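Local coordinates for precorrin-6Y C5,15-methyltransferase (Decarboxylating) (PDB 3E05), which probably methylates and decarboxylates precorrin-6Y with S-adenosyl-L-methionine as methyl donor on the route to adenosylcobalamin, this chain being its C-terminal domain, at residues K25-A30 with E182-V187; Q75-I80 with L94-A99. One frame throughout, in Å; residues are numbered along the deposited sequence. Where two conformers were deposited one is given.

Contact 1: K25-A30 with E182-V187; sequences KQEVRA and ESHNPV
His184 meets the start of helix 26-35 with both a face and an edge of its imidazole. The face belongs to Lys25, the N-cap residue. Its CD methylene lies 3.6 Å from the centroid of the His184 ring and only 12° off the ring normal, a CH-pi contact in which aliphatic carbon, not ammonium, covers the imidazole. CE follows along that face, 4.0 Å from CD2 of His184, before the bend at the end of the lysine chain (chi4 -71°) turns NZ away from the ring. As a result Lys25 NZ and His184 NE2 stay 5.3 Å apart.

The polar approach comes at the edge. Glu27 OE1 lies in the ring plane, 3.4 Å from CE1 of His184, and ND1 of the ring is farther from that oxygen at 4.0 Å. No hydrogen bond forms here, and the carboxylate plane is turned 51° from the ring. The other oxygen, OE2, holds salt bridges to Lys171 of the same chain and to Lys35 of the third subunit, which pin the carboxylate beside the imidazole.

Purely apolar contact is made about one turn on from Lys25. Val28 and Val187 face each other with paired methyls: CG2 of Val28 is 4.0 Å from CG2 of Val187, and the two CG1 atoms are likewise 4.0 Å apart. Asn141 of strand 137-142 touches both valines.

His184 lies where strand 180-193 is interrupted; its backbone bonds to Val169 of strand 161-173, and its O to Ser183 OG of the second subunit, so the helix start packs on the sheet near subunit interfaces. Van der Waals, CH-pi and edge contacts alone join 25-30 to 182-187. Any pull of the Glu27 carboxylate on the ring is probably weak, since its charge is already shared with two lysines.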
loop_
_atom_site.group_PDB
_atom_site.type_symbol
_atom_site.label_atom_id
_atom_site.label_comp_id
_atom_site.label_asym_id
_atom_site.label_seq_id
_atom_site.Cartn_x
_atom_site.Cartn_y
_atom_site.Cartn_z
ATOM N N LYS D 25 -3.378 -14.370 -7.468
ATOM C CA LYS D 25 -4.440 -13.483 -7.956
ATOM C C LYS D 25 -3.954 -12.728 -9.182
ATOM O O LYS D 25 -2.761 -12.546 -9.350
ATOM C CB LYS D 25 -4.873 -12.519 -6.858
ATOM C CG LYS D 25 -5.383 -13.235 -5.590
ATOM C CD LYS D 25 -6.205 -12.314 -4.713
ATOM C CE LYS D 25 -6.321 -12.880 -3.315
ATOM N NZ LYS D 25 -7.200 -14.072 -3.327
ATOM N N GLN D 26 -4.895 -12.283 -10.013
ATOM C CA GLN D 26 -4.627 -11.820 -11.374
ATOM C C GLN D 26 -3.551 -10.736 -11.559
ATOM O O GLN D 26 -2.668 -10.886 -12.407
ATOM C CB GLN D 26 -5.954 -11.377 -11.994
ATOM C CG GLN D 26 -5.877 -10.876 -13.409
ATOM C CD GLN D 26 -6.923 -9.824 -13.660
ATOM O OE1 GLN D 26 -6.610 -8.649 -13.783
ATOM N NE2 GLN D 26 -8.184 -10.238 -13.697
ATOM N N GLU D 27 -3.633 -9.658 -10.774
ATOM C CA GLU D 27 -2.682 -8.553 -10.824
ATOM C C GLU D 27 -1.254 -8.984 -10.512
ATOM O O GLU D 27 -0.322 -8.710 -11.298
ATOM C CB GLU D 27 -3.142 -7.427 -9.898
ATOM C CG GLU D 27 -4.547 -6.866 -10.243
ATOM C CD GLU D 27 -5.713 -7.675 -9.672
ATOM O OE1 GLU D 27 -5.521 -8.670 -8.918
ATOM O OE2 GLU D 27 -6.854 -7.311 -10.004
ATOM N N VAL D 28 -1.105 -9.690 -9.389
ATOM C CA VAL D 28 0.167 -10.233 -8.917
ATOM C C VAL D 28 0.708 -11.284 -9.914
ATOM O O VAL D 28 1.892 -11.344 -10.168
ATOM C CB VAL D 28 0.018 -10.793 -7.476
ATOM C CG1 VAL D 28 1.118 -11.786 -7.142
ATOM C CG2 VAL D 28 0.023 -9.644 -6.464
ATOM N N ARG D 29 -0.186 -12.069 -10.496
ATOM C CA ARG D 29 0.181 -13.019 -11.543
ATOM C C ARG D 29 0.860 -12.307 -12.718
ATOM O O ARG D 29 1.881 -12.741 -13.176
ATOM C CB ARG D 29 -1.060 -13.771 -12.028
ATOM C CG ARG D 29 -0.772 -15.039 -12.821
ATOM C CD ARG D 29 -2.081 -15.610 -13.372
ATOM N NE ARG D 29 -3.096 -15.782 -12.332
ATOM C CZ ARG D 29 -4.396 -15.523 -12.493
ATOM N NH1 ARG D 29 -4.858 -15.075 -13.653
ATOM N NH2 ARG D 29 -5.245 -15.700 -11.485
ATOM N N ALA D 30 0.255 -11.226 -13.201
ATOM C CA ALA D 30 0.817 -10.428 -14.302
ATOM C C ALA D 30 2.212 -9.909 -13.954
ATOM O O ALA D 30 3.140 -10.079 -14.734
ATOM C CB ALA D 30 -0.100 -9.275 -14.657
ATOM N N GLU D 182 -11.313 -2.817 -1.596
ATOM C CA GLU D 182 -10.967 -3.957 -0.786
ATOM C C GLU D 182 -9.533 -4.346 -1.114
ATOM O O GLU D 182 -9.193 -4.499 -2.273
ATOM C CB GLU D 182 -11.921 -5.120 -1.062
ATOM C CG GLU D 182 -13.386 -4.726 -0.973
ATOM C CD GLU D 182 -14.295 -5.931 -0.889
ATOM O OE1 GLU D 182 -14.402 -6.524 0.208
ATOM O OE2 GLU D 182 -14.896 -6.288 -1.921
ATOM N N SER D 183 -8.717 -4.506 -0.079
ATOM C CA SER D 183 -7.305 -4.829 -0.228
ATOM C C SER D 183 -7.109 -6.323 -0.317
ATOM O O SER D 183 -7.739 -7.100 0.405
ATOM C CB SER D 183 -6.500 -4.317 0.979
ATOM O OG SER D 183 -6.532 -2.907 1.042
ATOM N N HIS D 184 -6.227 -6.719 -1.222
ATOM C CA HIS D 184 -5.644 -8.055 -1.190
ATOM C C HIS D 184 -4.543 -8.013 -0.155
ATOM O O HIS D 184 -4.029 -6.945 0.175
ATOM C CB HIS D 184 -4.994 -8.389 -2.532
ATOM C CG HIS D 184 -5.958 -8.598 -3.653
ATOM N ND1 HIS D 184 -5.614 -8.395 -4.972
ATOM C CD2 HIS D 184 -7.244 -9.019 -3.659
ATOM C CE1 HIS D 184 -6.648 -8.677 -5.745
ATOM N NE2 HIS D 184 -7.648 -9.062 -4.972
ATOM N N ASN D 185 -4.140 -9.178 0.335
ATOM C CA ASN D 185 -2.984 -9.236 1.203
ATOM C C ASN D 185 -1.710 -8.965 0.402
ATOM O O ASN D 185 -1.696 -9.199 -0.812
ATOM C CB ASN D 185 -2.947 -10.584 1.916
ATOM C CG ASN D 185 -4.068 -10.723 2.934
ATOM O OD1 ASN D 185 -4.711 -9.738 3.326
ATOM N ND2 ASN D 185 -4.321 -11.947 3.353
ATOM N N PRO D 186 -0.657 -8.416 1.055
ATOM C CA PRO D 186 0.494 -8.066 0.234
ATOM C C PRO D 186 1.210 -9.319 -0.261
ATOM O O PRO D 186 1.157 -10.370 0.395
ATOM C CB PRO D 186 1.423 -7.300 1.178
ATOM C CG PRO D 186 0.732 -7.239 2.506
ATOM C CD PRO D 186 -0.450 -8.128 2.488
ATOM N N VAL D 187 1.844 -9.213 -1.420
ATOM C CA VAL D 187 2.678 -10.312 -1.903
ATOM C C VAL D 187 4.079 -9.797 -2.179
ATOM O O VAL D 187 4.278 -8.741 -2.792
ATOM C CB VAL D 187 2.083 -11.043 -3.174
ATOM C CG1 VAL D 187 2.946 -12.246 -3.575
ATOM C CG2 VAL D 187 0.642 -11.508 -2.944
#

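Contact 2: Q75-I80 with L94-A99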
loop_
_atom_site.group_PDB
_atom_site.type_symbol
_atom_site.label_atom_id
_atom_site.label_comp_id
_atom_site.label_asym_id
_atom_site.label_seq_id
_atom_site.Cartn_x
_atom_site.Cartn_y
_atom_site.Cartn_z
ATOM N N GLN D 75 -5.968 -32.727 -3.936
ATOM C CA GLN D 75 -7.093 -31.836 -4.240
ATOM C C GLN D 75 -6.697 -30.809 -5.307
ATOM O O GLN D 75 -7.483 -30.501 -6.218
ATOM C CB GLN D 75 -7.570 -31.112 -2.978
ATOM C CG GLN D 75 -8.821 -30.269 -3.198
ATOM C CD GLN D 75 -9.128 -29.338 -2.043
ATOM O OE1 GLN D 75 -8.417 -29.315 -1.034
ATOM N NE2 GLN D 75 -10.193 -28.559 -2.188
ATOM N N TYR D 76 -5.466 -30.304 -5.198
ATOM C CA TYR D 76 -4.972 -29.292 -6.120
ATOM C C TYR D 76 -4.662 -29.893 -7.487
ATOM O O TYR D 76 -4.741 -29.196 -8.496
ATOM C CB TYR D 76 -3.745 -28.553 -5.565
ATOM C CG TYR D 76 -3.918 -27.887 -4.198
ATOM C CD1 TYR D 76 -5.180 -27.701 -3.625
ATOM C CD2 TYR D 76 -2.808 -27.412 -3.496
ATOM C CE1 TYR D 76 -5.325 -27.093 -2.376
ATOM C CE2 TYR D 76 -2.944 -26.799 -2.248
ATOM C CZ TYR D 76 -4.204 -26.643 -1.698
ATOM O OH TYR D 76 -4.358 -26.031 -0.470
ATOM N N LEU D 77 -4.317 -31.182 -7.513
ATOM C CA LEU D 77 -4.074 -31.897 -8.769
ATOM C C LEU D 77 -5.308 -31.935 -9.670
ATOM O O LEU D 77 -5.198 -31.777 -10.898
ATOM C CB LEU D 77 -3.579 -33.314 -8.511
ATOM C CG LEU D 77 -2.181 -33.517 -7.938
ATOM C CD1 LEU D 77 -2.068 -34.960 -7.497
ATOM C CD2 LEU D 77 -1.094 -33.160 -8.940
ATOM N N GLY D 78 -6.474 -32.130 -9.048
ATOM C CA GLY D 78 -7.750 -32.117 -9.753
ATOM C C GLY D 78 -8.108 -30.753 -10.308
ATOM O O GLY D 78 -8.624 -30.653 -11.438
ATOM N N PHE D 79 -7.826 -29.705 -9.523
ATOM C CA PHE D 79 -7.972 -28.310 -9.974
ATOM C C PHE D 79 -7.134 -28.090 -11.228
ATOM O O PHE D 79 -7.635 -27.579 -12.232
ATOM C CB PHE D 79 -7.492 -27.309 -8.906
ATOM C CG PHE D 79 -8.314 -27.278 -7.652
ATOM C CD1 PHE D 79 -9.685 -27.516 -7.671
ATOM C CD2 PHE D 79 -7.709 -26.953 -6.437
ATOM C CE1 PHE D 79 -10.436 -27.466 -6.481
ATOM C CE2 PHE D 79 -8.445 -26.899 -5.253
ATOM C CZ PHE D 79 -9.810 -27.150 -5.276
ATOM N N ILE D 80 -5.865 -28.499 -11.166
ATOM C CA ILE D 80 -4.923 -28.316 -12.278
ATOM C C ILE D 80 -5.412 -29.012 -13.549
ATOM O O ILE D 80 -5.653 -28.342 -14.558
ATOM C CB ILE D 80 -3.469 -28.724 -11.911
ATOM C CG1 ILE D 80 -2.955 -27.841 -10.765
ATOM C CG2 ILE D 80 -2.560 -28.565 -13.122
ATOM C CD1 ILE D 80 -1.617 -28.264 -10.185
ATOM N N LEU D 94 1.512 -31.560 -16.247
ATOM C CA LEU D 94 1.259 -31.686 -14.824
ATOM C C LEU D 94 2.082 -32.836 -14.272
ATOM O O LEU D 94 1.972 -33.970 -14.741
ATOM C CB LEU D 94 -0.228 -31.903 -14.547
ATOM C CG LEU D 94 -0.617 -32.320 -13.125
ATOM C CD1 LEU D 94 -0.168 -31.285 -12.072
ATOM C CD2 LEU D 94 -2.118 -32.572 -13.041
ATOM N N VAL D 95 2.912 -32.525 -13.281
ATOM C CA VAL D 95 3.805 -33.500 -12.662
ATOM C C VAL D 95 3.416 -33.644 -11.192
ATOM O O VAL D 95 3.383 -32.669 -10.445
ATOM C CB VAL D 95 5.289 -33.085 -12.792
ATOM C CG1 VAL D 95 6.206 -34.152 -12.202
ATOM C CG2 VAL D 95 5.656 -32.810 -14.252
ATOM N N GLU D 96 3.093 -34.863 -10.782
ATOM C CA GLU D 96 2.718 -35.104 -9.394
ATOM C C GLU D 96 3.970 -35.435 -8.568
ATOM O O GLU D 96 4.557 -36.517 -8.703
ATOM C CB GLU D 96 1.670 -36.217 -9.319
ATOM C CG GLU D 96 1.220 -36.547 -7.909
ATOM C CD GLU D 96 0.212 -37.692 -7.843
ATOM O OE1 GLU D 96 -0.314 -38.125 -8.904
ATOM O OE2 GLU D 96 -0.063 -38.141 -6.709
ATOM N N ALA D 97 4.381 -34.491 -7.723
ATOM C CA ALA D 97 5.652 -34.592 -7.005
ATOM C C ALA D 97 5.716 -33.671 -5.796
ATOM O O ALA D 97 5.006 -32.666 -5.731
ATOM C CB ALA D 97 6.816 -34.286 -7.949
ATOM N N PHE D 98 6.584 -34.033 -4.854
ATOM C CA PHE D 98 6.887 -33.226 -3.679
ATOM C C PHE D 98 8.331 -32.756 -3.849
ATOM O O PHE D 98 9.257 -33.388 -3.335
ATOM C CB PHE D 98 6.695 -34.077 -2.405
ATOM C CG PHE D 98 6.897 -33.332 -1.093
ATOM C CD1 PHE D 98 6.879 -31.941 -1.019
ATOM C CD2 PHE D 98 7.069 -34.053 0.089
ATOM C CE1 PHE D 98 7.055 -31.281 0.203
ATOM C CE2 PHE D 98 7.245 -33.407 1.314
ATOM C CZ PHE D 98 7.236 -32.019 1.369
ATOM N N ALA D 99 8.507 -31.652 -4.586
ATOM C CA ALA D 99 9.833 -31.106 -4.920
ATOM C C ALA D 99 10.716 -30.911 -3.682
ATOM O O ALA D 99 10.207 -30.501 -2.633
ATOM C CB ALA D 99 9.686 -29.799 -5.682
#
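Leu77 and Leu94 cross at about a right angle, CD2 of Leu77 coming within 3.8 Å of CD1 of Leu94. That CD1 methyl also meets Ile80, which lies a turn further along the helix and approaches obliquely with two carbons: CG2 and CD1 of Ile80 are each 3.8 Å from CD1 of Leu94. The second leucine methyl, CD2, rests beside the helix backbone, 3.8 Å from the carbonyl O of Leu77. Leu94 can reach up in this way because its CG stands opposite the backbone N (chi1 169°), which lifts the isopropyl fork off the strand and between the two helical side chains.

The other branch of Leu77 deals with Glu96. The glutamate chain is fully stretched and runs across Leu77, again nearly perpendicular. CD1 of Leu77 sits over the flat face of the carboxylate, 3.6 Å from its carbon CD and almost equally far from both oxygens, and it is 3.7 Å from CG of Glu96. Leu77 thus covers the stem and one face of a solvent-exposed acid. Replacing Leu77 with an alanine would probably open a gap between helix and strand, with Leu94 losing one wall of its packing and the Glu96 side chain set free to swing.

Helix 74-86 and strand 92-96 run nearly antiparallel here (167°), the axes of these short segments approaching to 10.0 Å. They are the last two elements of a beta-alpha-beta crossover that begins with strand 66-71, to which Val95 is hydrogen-bonded through the backbone. Ile80 also touches Glu71 of that strand and Ala52 in a loop, placing the helix against the sheet near its 92-96 edge.

Overall arrangement
Starting from the N terminus, the chain enters helix 26-35, lays down strands 43-47 and 66-71, and reaches helix 74-86. Contact 2 then closes a short loop, bringing strand 92-96 back against that helix. The chain continues through strands 111-114 and 137-142 to the antiparallel pair 161-173 and 180-193, where contact 1 closes a much longer loop with the first helix. Contact 2 is nested wholly inside it. Their centres are about 23 Å apart and they do not touch, yet both reach the same seven-stranded sheet, whose 3-2-1-4-5-7-6 order marks a class I methyltransferase fold: contact 2 at the strand 92-96 edge, contact 1 towards the antiparallel end.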